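Local coordinates for DUF1987 domain-containing protein (Pseudomonas aeruginosa, PDB 6K4F) that probably acts as the regulatory phosphoprotein of the SiaABC threonine phosphorylation pathway, which controls biofilm formation in response to carbon availability, at residues 27-32 with 62-67; 12-17 with 32-37; 56-61 with 90-95. All coordinates share one frame; numbering follows the deposited sequence.

How the contacts relate
Contacts 1 and 3 lie within one mixed sheet, and contact 2 reaches it through strand 16-20. Contacts 1 and 3 both use strand 59-68, the first joining it to strand 25-29 and the second to strand 93-99; their centres are about 19 Å apart, on opposite sides of the chain's centre, and Leu63 meets Leu95 between them. Contact 2 lies about 10 Å from contact 1, centre to centre, shares Ser32 with it and leads into strand 16-20, the other neighbour of strand 25-29. Contacts 2 and 3 do not touch. Along the chain contact 1 crosses both others, whereas contact 2 closes before contact 3 opens. Together they involve four neighbouring strands of the SiaC-family sheet.

Contact 1: residues 27-32 with 62-67; sequences SMQGDS and DLRLLY
Asp31 and Tyr67 meet where a parallel strand pair changes its manner of bonding. The carboxylate oxygen OD2 of Asp31 takes the backbone N of Tyr67 at 2.6 Å, through the lone pair that points away from its other oxygen. With CG anti to its own carbonyl carbon (chi1 -63°), the Asp31 side chain is turned to the 62-67 strand, and OD2 also lies close to CB of both Leu66 and Tyr67. One step on, Ser32 N bonds to Tyr67 O at 2.8 Å.

Up to and including Gly30, the bonding is that of a regular parallel ladder. Met28 N reaches Asp62 O, Arg64 N reaches Met28 O at 2.7 Å, Gly30 N reaches Arg64 O and Leu66 N reaches Gly30 O. Gly30 adopts a positive phi of 118°, a backbone conformation open mainly to glycine, and the chain turns its corner there.

On the face of Ser27, Gln29, Asp62 and Arg64, a water accepts from Gln29 NE2 at 2.9 Å and donates to Asp62 O, with a weak bond from Arg64 NH1. Within its strand Arg64 NH1 pairs with Asp62 OD2 at 2.7 Å, while Asp62 OD1 turns to Arg96 and His98. Gln29 NE2 also bonds to Gln18.

The opposite face is apolar. Met28 and Leu63 run side by side, CG of Met28 3.7 Å from CD2 of Leu63, and Met28 CB rests against Leu65 CD2 at the same 3.7 Å. Helix 70-88 closes over this face, its Met76 touching Met28, Leu63 and Leu65, while strands 16-20 and 93-99 continue the sheet to either side.

Contact 2: residues 12-17 with 32-37; sequences QSTPAI and SYPENS
Where the loop before strand 16-20 passes the connection leading into helix 37-53, Ser13 and Tyr33 bring the two together. Their polar link is a single direct backbone bond: Tyr33 N donates to Ser13 O at 2.8 Å, with the donor tilted 22° from the carbonyl plane. The same carbonyl oxygen lies 3.5 Å from Ser32 CA in a C-H...O contact, so this one oxygen meets both Ser32 CA and Tyr33 N.

The Tyr33 ring then folds back over the other loop. Its CG stands between the backbone N and the carbonyl carbon (chi1 45°), which swings the ring over Ser13. CA of Ser13 sits over the centre of one face, 4.0 Å from the centroid and 12° off the normal, a CH-pi contact; Ser13 CB lies over the same ring beside CE2, at 3.7 Å. At the far end of the ring a water joins the two loops, donating to Gln12 O at 2.8 Å and accepting from Tyr33 OH at 2.7 Å. The hydroxyl is thereby linked to the backbone just ahead of Ser13.

Two prolines complete the fit by van der Waals contact. The methyl CG2 of Thr14 meets CB of Pro34 at 3.6 Å, the two side chains meeting at a slant, while Thr14 OG1 turns to Thr11. CD of Pro15 lies 3.5 Å from OG of Ser32, whose hydroxyl bonds to Ser72.

Asn36 provides the N-cap of helix 37-53 through a bond from Glu39 N to its OD1. Leu40 of that helix touches Thr14 and Pro15, and Phe41 packs on Ser32. From strand 59-68, Leu65 touches Pro15 and Tyr67 touches Tyr33.

Contact 3: residues 56-61 with 90-95; sequences QRPLEL and GRPVSL
Gln56 begins the contact by lying over one face of the Arg91 guanidinium, its CA 3.5 Å above the plane, while its poorly ordered side chain brings NE2 near CD of Arg91. Arg57 contributes its carbonyl: NE and NH2 of Arg91 grip Arg57 O side-on, at 2.6 and 2.9 Å, and the oxygen stays within 1° of the guanidinium plane. A bend in the Arg91 chain at chi2 (65°) carries the group across to this loop, where NH1 also reaches Leu52 O at the end of helix 37-53. Pro58 then meets Pro92, CB to CB at 3.8 Å.

From Leu59 the parallel ladder takes over. Leu59 N bonds to Pro92 O and Leu59 O accepts from Ser94 N, both at 3.2 Å. Glu60 swings to the face it shares with Ser94, its OE2 2.8 Å from Ser94 OG, and its OE1 forms salt bridges with Arg25 and Arg96. Leu61 N continues the ladder, bonding to Ser94 O at 2.9 Å, while Leu61 CB packs on Leu95 CG at 3.9 Å.

Leu59, Leu61, Val93 and Leu95 share the face touched by helix 70-88. Gly90, with positive phi in a Schellman motif, ends that helix and releases the chain into strand 93-99: two parallel strands joined through a helix, a beta-alpha-beta crossover.

Contact 1: residues 27-32 with 62-67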
# COMPACT_ATOMS: atom_id res chain seq x y z
N SER A 27 -2.88 -3.81 -4.53
CA SER A 27 -4.08 -4.00 -3.71
C SER A 27 -3.73 -4.82 -2.47
O SER A 27 -2.93 -5.75 -2.55
CB SER A 27 -5.18 -4.72 -4.50
OG SER A 27 -5.52 -3.99 -5.68
N MET A 28 -4.35 -4.47 -1.33
CA MET A 28 -4.21 -5.25 -0.10
C MET A 28 -5.53 -5.34 0.65
O MET A 28 -6.24 -4.35 0.78
CB MET A 28 -3.18 -4.63 0.84
CG MET A 28 -1.92 -4.24 0.20
SD MET A 28 -0.77 -3.66 1.45
CE MET A 28 0.42 -2.85 0.40
N GLN A 29 -5.81 -6.52 1.21
CA GLN A 29 -7.04 -6.75 1.95
C GLN A 29 -6.74 -7.56 3.20
O GLN A 29 -6.04 -8.57 3.11
CB GLN A 29 -8.08 -7.49 1.10
CG GLN A 29 -8.30 -6.92 -0.28
CD GLN A 29 -7.37 -7.52 -1.33
OE1 GLN A 29 -7.02 -8.70 -1.27
NE2 GLN A 29 -7.00 -6.72 -2.31
N GLY A 30 -7.29 -7.14 4.33
CA GLY A 30 -7.31 -7.93 5.55
C GLY A 30 -6.56 -7.27 6.69
O GLY A 30 -6.26 -6.07 6.67
N ASP A 31 -6.28 -8.06 7.71
CA ASP A 31 -5.45 -7.57 8.80
C ASP A 31 -3.99 -7.87 8.56
O ASP A 31 -3.62 -8.73 7.77
CB ASP A 31 -5.76 -8.23 10.11
CG ASP A 31 -7.09 -7.97 10.55
OD1 ASP A 31 -7.72 -9.00 10.67
OD2 ASP A 31 -7.54 -6.83 10.84
N SER A 32 -3.17 -7.20 9.35
CA SER A 32 -1.73 -7.39 9.27
C SER A 32 -1.24 -7.29 10.71
O SER A 32 -1.00 -6.19 11.23
CB SER A 32 -1.11 -6.35 8.35
OG SER A 32 0.24 -6.64 8.07
N ASP A 62 -4.91 0.30 -3.85
CA ASP A 62 -6.29 0.08 -3.39
C ASP A 62 -6.25 -0.76 -2.13
O ASP A 62 -6.01 -1.97 -2.18
CB ASP A 62 -7.14 -0.58 -4.47
CG ASP A 62 -8.62 -0.45 -4.17
OD1 ASP A 62 -9.20 0.61 -4.50
OD2 ASP A 62 -9.20 -1.39 -3.60
N LEU A 63 -6.52 -0.13 -0.99
CA LEU A 63 -6.33 -0.75 0.31
C LEU A 63 -7.66 -1.03 0.99
O LEU A 63 -8.54 -0.16 1.07
CB LEU A 63 -5.45 0.14 1.19
CG LEU A 63 -4.08 0.49 0.61
CD1 LEU A 63 -3.29 1.33 1.62
CD2 LEU A 63 -3.30 -0.77 0.22
N ARG A 64 -7.80 -2.26 1.48
CA ARG A 64 -8.91 -2.69 2.32
C ARG A 64 -8.36 -3.34 3.56
O ARG A 64 -8.69 -4.48 3.91
CB ARG A 64 -9.84 -3.65 1.57
CG ARG A 64 -10.43 -3.04 0.31
CD ARG A 64 -11.31 -4.01 -0.43
NE ARG A 64 -12.44 -3.32 -1.05
CZ ARG A 64 -12.44 -2.84 -2.29
NH1 ARG A 64 -11.36 -2.98 -3.06
NH2 ARG A 64 -13.51 -2.22 -2.75
N LEU A 65 -7.48 -2.61 4.24
CA LEU A 65 -6.79 -3.09 5.42
C LEU A 65 -7.65 -2.83 6.64
O LEU A 65 -8.31 -1.79 6.74
CB LEU A 65 -5.44 -2.40 5.58
CG LEU A 65 -4.45 -2.68 4.44
CD1 LEU A 65 -3.25 -1.77 4.51
CD2 LEU A 65 -4.00 -4.14 4.46
N LEU A 66 -7.62 -3.78 7.57
CA LEU A 66 -8.32 -3.65 8.84
C LEU A 66 -7.29 -3.35 9.92
O LEU A 66 -6.66 -2.29 9.90
CB LEU A 66 -9.12 -4.91 9.14
CG LEU A 66 -10.06 -5.41 8.05
CD1 LEU A 66 -10.65 -6.76 8.43
CD2 LEU A 66 -11.17 -4.42 7.74
N TYR A 67 -7.08 -4.28 10.85
CA TYR A 67 -6.10 -4.05 11.90
C TYR A 67 -4.67 -4.07 11.34
O TYR A 67 -4.34 -4.90 10.50
CB TYR A 67 -6.24 -5.10 13.00
CG TYR A 67 -5.31 -4.87 14.16
CD1 TYR A 67 -5.52 -3.81 15.03
CD2 TYR A 67 -4.22 -5.70 14.39
CE1 TYR A 67 -4.67 -3.58 16.10
CE2 TYR A 67 -3.37 -5.49 15.46
CZ TYR A 67 -3.59 -4.43 16.31
OH TYR A 67 -2.74 -4.21 17.37
O HOH W 1 -8.16 -4.04 -2.21

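Contact 2: residues 12-17 with 32-37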
# COMPACT_ATOMS: atom_id res chain seq x y z
N GLN A 12 -4.77 -15.65 8.41
CA GLN A 12 -5.43 -15.07 9.58
C GLN A 12 -4.74 -13.78 10.02
O GLN A 12 -5.40 -12.78 10.32
CB GLN A 12 -5.47 -16.08 10.72
CG GLN A 12 -6.33 -15.60 11.88
CD GLN A 12 -6.18 -16.46 13.12
OE1 GLN A 12 -5.63 -17.56 13.08
NE2 GLN A 12 -6.67 -15.95 14.24
N SER A 13 -3.40 -13.76 10.00
CA SER A 13 -2.64 -12.64 10.53
C SER A 13 -1.95 -11.78 9.47
O SER A 13 -1.30 -10.80 9.83
CB SER A 13 -1.60 -13.16 11.53
OG SER A 13 -0.69 -14.02 10.87
N THR A 14 -2.06 -12.13 8.19
CA THR A 14 -1.35 -11.36 7.17
C THR A 14 -2.29 -11.06 6.00
O THR A 14 -3.13 -11.90 5.66
CB THR A 14 -0.10 -12.09 6.66
OG1 THR A 14 -0.44 -13.39 6.18
CG2 THR A 14 0.92 -12.21 7.78
N PRO A 15 -2.18 -9.88 5.41
CA PRO A 15 -3.12 -9.49 4.36
C PRO A 15 -2.84 -10.18 3.04
O PRO A 15 -1.71 -10.54 2.71
CB PRO A 15 -2.90 -7.98 4.23
CG PRO A 15 -1.49 -7.80 4.60
CD PRO A 15 -1.22 -8.80 5.70
N ALA A 16 -3.91 -10.34 2.27
CA ALA A 16 -3.76 -10.71 0.87
C ALA A 16 -3.26 -9.49 0.10
O ALA A 16 -3.80 -8.39 0.26
CB ALA A 16 -5.09 -11.22 0.31
N ILE A 17 -2.22 -9.67 -0.70
CA ILE A 17 -1.59 -8.59 -1.46
C ILE A 17 -1.49 -9.00 -2.92
O ILE A 17 -1.01 -10.10 -3.23
CB ILE A 17 -0.20 -8.23 -0.92
CG1 ILE A 17 -0.28 -7.85 0.56
CG2 ILE A 17 0.45 -7.14 -1.76
CD1 ILE A 17 1.11 -7.71 1.23
N SER A 32 -3.17 -7.20 9.35
CA SER A 32 -1.73 -7.39 9.27
C SER A 32 -1.24 -7.29 10.71
O SER A 32 -1.00 -6.19 11.23
CB SER A 32 -1.11 -6.35 8.35
OG SER A 32 0.24 -6.64 8.07
N TYR A 33 -1.10 -8.43 11.38
CA TYR A 33 -0.35 -8.50 12.63
C TYR A 33 0.63 -9.67 12.58
O TYR A 33 0.58 -10.58 13.42
CB TYR A 33 -1.28 -8.59 13.84
CG TYR A 33 -2.45 -9.55 13.76
CD1 TYR A 33 -3.62 -9.19 13.11
CD2 TYR A 33 -2.39 -10.79 14.38
CE1 TYR A 33 -4.70 -10.07 13.05
CE2 TYR A 33 -3.46 -11.66 14.33
CZ TYR A 33 -4.61 -11.30 13.67
OH TYR A 33 -5.67 -12.18 13.63
N PRO A 34 1.54 -9.68 11.60
CA PRO A 34 2.54 -10.74 11.55
C PRO A 34 3.58 -10.55 12.63
O PRO A 34 3.76 -9.46 13.18
CB PRO A 34 3.15 -10.58 10.16
CG PRO A 34 3.04 -9.17 9.88
CD PRO A 34 1.78 -8.68 10.54
N GLU A 35 4.28 -11.65 12.93
CA GLU A 35 5.41 -11.57 13.85
C GLU A 35 6.59 -10.85 13.20
O GLU A 35 7.27 -10.05 13.85
CB GLU A 35 5.83 -12.98 14.28
CG GLU A 35 6.03 -13.95 13.12
CD GLU A 35 5.60 -15.36 13.46
OE1 GLU A 35 5.18 -16.09 12.53
OE2 GLU A 35 5.69 -15.74 14.64
N ASN A 36 6.81 -11.08 11.92
CA ASN A 36 7.92 -10.48 11.18
C ASN A 36 7.33 -9.71 10.01
O ASN A 36 7.05 -10.29 8.95
CB ASN A 36 8.91 -11.56 10.73
CG ASN A 36 10.22 -10.99 10.25
OD1 ASN A 36 10.27 -9.90 9.67
ND2 ASN A 36 11.30 -11.72 10.48
N SER A 37 7.14 -8.40 10.18
CA SER A 37 6.51 -7.62 9.11
C SER A 37 7.45 -7.34 7.96
O SER A 37 7.00 -7.26 6.81
CB SER A 37 5.94 -6.31 9.65
OG SER A 37 4.79 -6.54 10.45
O HOH W 2 -7.69 -12.10 11.78

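Contact 3: residues 56-61 with 90-95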
# COMPACT_ATOMS: atom_id res chain seq x y z
N GLN A 56 7.40 4.45 -16.49
CA GLN A 56 6.82 5.74 -16.14
C GLN A 56 5.31 5.67 -15.92
O GLN A 56 4.68 6.71 -15.72
CB GLN A 56 7.14 6.77 -17.23
CG GLN A 56 8.33 7.66 -16.94
CD GLN A 56 8.26 8.32 -15.58
OE1 GLN A 56 9.23 8.30 -14.82
NE2 GLN A 56 7.11 8.91 -15.26
N ARG A 57 4.72 4.48 -15.95
CA ARG A 57 3.28 4.34 -15.87
C ARG A 57 2.77 4.69 -14.47
O ARG A 57 3.53 4.65 -13.49
CB ARG A 57 2.87 2.91 -16.25
CG ARG A 57 2.92 2.65 -17.74
CD ARG A 57 2.49 1.23 -18.08
NE ARG A 57 3.35 0.23 -17.45
CZ ARG A 57 2.92 -0.66 -16.56
NH1 ARG A 57 1.64 -0.66 -16.20
NH2 ARG A 57 3.76 -1.53 -16.03
N PRO A 58 1.50 5.05 -14.35
CA PRO A 58 0.96 5.38 -13.02
C PRO A 58 0.82 4.15 -12.14
O PRO A 58 0.61 3.03 -12.62
CB PRO A 58 -0.41 6.00 -13.34
CG PRO A 58 -0.34 6.36 -14.80
CD PRO A 58 0.53 5.33 -15.42
N LEU A 59 0.95 4.37 -10.83
CA LEU A 59 0.74 3.33 -9.83
C LEU A 59 -0.42 3.74 -8.93
O LEU A 59 -0.47 4.88 -8.45
CB LEU A 59 2.00 3.10 -9.00
CG LEU A 59 1.93 1.98 -7.94
CD1 LEU A 59 1.53 0.64 -8.57
CD2 LEU A 59 3.24 1.85 -7.17
N GLU A 60 -1.37 2.82 -8.74
CA GLU A 60 -2.54 3.05 -7.90
C GLU A 60 -2.53 2.04 -6.76
O GLU A 60 -2.33 0.85 -7.00
CB GLU A 60 -3.83 2.88 -8.70
CG GLU A 60 -4.24 4.06 -9.54
CD GLU A 60 -5.74 4.23 -9.56
OE1 GLU A 60 -6.45 3.23 -9.81
OE2 GLU A 60 -6.22 5.36 -9.32
N LEU A 61 -2.77 2.51 -5.53
CA LEU A 61 -2.93 1.61 -4.39
C LEU A 61 -4.40 1.52 -4.02
O LEU A 61 -5.06 2.56 -3.86
CB LEU A 61 -2.10 2.08 -3.18
CG LEU A 61 -0.75 1.38 -3.02
CD1 LEU A 61 0.15 1.81 -4.16
CD2 LEU A 61 -0.13 1.73 -1.68
N GLY A 90 7.23 13.75 -10.14
CA GLY A 90 6.33 13.80 -11.27
C GLY A 90 5.64 12.50 -11.63
O GLY A 90 4.91 12.47 -12.62
N ARG A 91 5.83 11.44 -10.86
CA ARG A 91 5.16 10.17 -11.14
C ARG A 91 3.70 10.26 -10.74
O ARG A 91 3.40 10.67 -9.61
CB ARG A 91 5.84 9.02 -10.39
CG ARG A 91 5.39 7.64 -10.82
CD ARG A 91 5.81 7.37 -12.25
NE ARG A 91 5.60 5.99 -12.65
CZ ARG A 91 6.55 5.07 -12.68
NH1 ARG A 91 7.79 5.38 -12.33
NH2 ARG A 91 6.26 3.83 -13.06
N PRO A 92 2.76 9.90 -11.61
CA PRO A 92 1.35 9.82 -11.20
C PRO A 92 1.15 8.68 -10.21
O PRO A 92 1.41 7.52 -10.52
CB PRO A 92 0.60 9.57 -12.51
CG PRO A 92 1.58 9.95 -13.61
CD PRO A 92 2.93 9.63 -13.05
N VAL A 93 0.72 9.02 -9.00
CA VAL A 93 0.46 8.05 -7.94
C VAL A 93 -0.87 8.41 -7.29
O VAL A 93 -1.19 9.59 -7.13
CB VAL A 93 1.59 8.04 -6.89
CG1 VAL A 93 1.24 7.11 -5.74
CG2 VAL A 93 2.93 7.60 -7.52
N SER A 94 -1.66 7.40 -6.94
CA SER A 94 -2.91 7.67 -6.25
C SER A 94 -3.27 6.51 -5.34
O SER A 94 -2.84 5.36 -5.57
CB SER A 94 -4.05 7.96 -7.23
OG SER A 94 -4.27 6.84 -8.06
N LEU A 95 -4.05 6.80 -4.31
CA LEU A 95 -4.38 5.78 -3.32
C LEU A 95 -5.84 5.90 -2.91
O LEU A 95 -6.37 7.00 -2.74
CB LEU A 95 -3.47 5.91 -2.08
CG LEU A 95 -3.59 4.87 -0.97
CD1 LEU A 95 -2.24 4.69 -0.29
CD2 LEU A 95 -4.65 5.27 0.06
O HOH W 3 -2.83 6.76 -10.00